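Local atomic coordinates of hyperosmolarity resistance protein Emb (Staphylococcus epidermidis, PDB entry 6GV5), a protein that is a giant cell-surface adhesin that binds surface-immobilized fibronectin and thereby mediates adherence of the bacterium to it. Residues A[54-57]-A[58-61]. Numbering follows the deposited sequence.
Sequences NGKM and EELK
Met57 and Leu60, one turn apart on the buried side of helix 40-65, lie side by side where this long helix passes from packing beside the loop that precedes helix 24-35 to packing against helices 81-99 and 108-123 of the all-helical chain. SD of Met57 packs 4.1 Å from CD2 of Leu60. A bend at chi2 (-59°) sets SD beside Leu60, and Ile111 and Leu22 close over Met57, while Ile115 and Ile97 cover Leu60. Regular i to i+4 bonds run through the turn, among them Leu60 N to Lys56 O at 2.8 Å.

On another flank, beside helix 108-123, Lys56 runs alongside Glu59; their salt bridge is long, NZ to OE2 3.7 Å, and NZ also hydrogen-bonds to Asn112 OD1. The flank formed by Asn54, Gly55 and Glu58 is looser and watery. Asn54 ND2 and Glu58 OE2 stay 3.7 Å apart, their amide and carboxylate planes turned 59° against each other, and a water joins them by accepting from ND2 and donating to OE2 at 2.7 Å. OD1 of the same amide takes the backbone N-H of Leu22, which fixes the rotation of the group and ties the helix to the loop before helix 24-35. Besides bonding to Glu59 N, Gly55 O accepts a hydrogen bond from a second water, 2.9 Å away, which also donates weakly to Glu58 OE1 at 3.4 Å.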
# COMPACT_ATOMS: atom_id res chain seq x y z
N ASN A 54 -2.75 -5.16 0.05
CA ASN A 54 -2.98 -4.72 1.42
C ASN A 54 -1.72 -4.85 2.26
O ASN A 54 -1.40 -3.96 3.04
CB ASN A 54 -4.13 -5.52 2.05
CG ASN A 54 -4.40 -5.09 3.46
OD1 ASN A 54 -4.76 -3.94 3.72
ND2 ASN A 54 -4.21 -6.01 4.40
N GLY A 55 -0.99 -5.96 2.11
CA GLY A 55 0.24 -6.11 2.87
C GLY A 55 1.28 -5.07 2.49
O GLY A 55 2.01 -4.56 3.36
N LYS A 56 1.36 -4.73 1.20
CA LYS A 56 2.33 -3.74 0.77
C LYS A 56 1.94 -2.36 1.28
O LYS A 56 2.81 -1.56 1.66
CB LYS A 56 2.44 -3.73 -0.75
CG LYS A 56 3.12 -4.98 -1.31
CD LYS A 56 4.58 -5.04 -0.88
CE LYS A 56 5.28 -6.28 -1.41
NZ LYS A 56 6.67 -6.38 -0.89
N MET A 57 0.64 -2.07 1.30
CA MET A 57 0.19 -0.79 1.82
C MET A 57 0.43 -0.69 3.32
O MET A 57 0.75 0.39 3.84
CB MET A 57 -1.29 -0.57 1.50
CG MET A 57 -1.53 -0.19 0.05
SD MET A 57 -0.67 1.31 -0.45
CE MET A 57 -1.48 2.49 0.63
N GLU A 58 0.27 -1.80 4.05
CA GLU A 58 0.68 -1.82 5.46
C GLU A 58 2.15 -1.47 5.59
O GLU A 58 2.54 -0.67 6.45
CB GLU A 58 0.39 -3.20 6.07
CG GLU A 58 -1.07 -3.49 6.30
CD GLU A 58 -1.30 -4.86 6.92
OE1 GLU A 58 -0.37 -5.69 6.87
OE2 GLU A 58 -2.41 -5.09 7.45
N GLU A 59 3.00 -2.10 4.76
CA GLU A 59 4.43 -1.81 4.80
C GLU A 59 4.70 -0.34 4.49
O GLU A 59 5.55 0.30 5.13
CB GLU A 59 5.17 -2.68 3.79
CG GLU A 59 5.20 -4.16 4.08
CD GLU A 59 6.06 -4.89 3.06
OE1 GLU A 59 7.11 -4.34 2.68
OE2 GLU A 59 5.68 -6.00 2.64
N LEU A 60 4.02 0.19 3.48
CA LEU A 60 4.22 1.59 3.12
C LEU A 60 3.77 2.52 4.24
O LEU A 60 4.47 3.49 4.56
CB LEU A 60 3.47 1.91 1.83
CG LEU A 60 3.60 3.36 1.36
CD1 LEU A 60 5.01 3.74 0.97
CD2 LEU A 60 2.63 3.60 0.21
N LYS A 61 2.62 2.24 4.85
CA LYS A 61 2.13 3.10 5.92
C LYS A 61 3.08 3.11 7.11
O LYS A 61 3.26 4.15 7.75
CB LYS A 61 0.73 2.64 6.35
CG LYS A 61 -0.36 3.11 5.40
CD LYS A 61 -1.74 2.57 5.78
CE LYS A 61 -2.85 3.33 5.06
NZ LYS A 61 -4.21 2.79 5.43
O HOH W 1 -5.05 -5.16 7.06
O HOH W 2 2.74 -6.29 5.55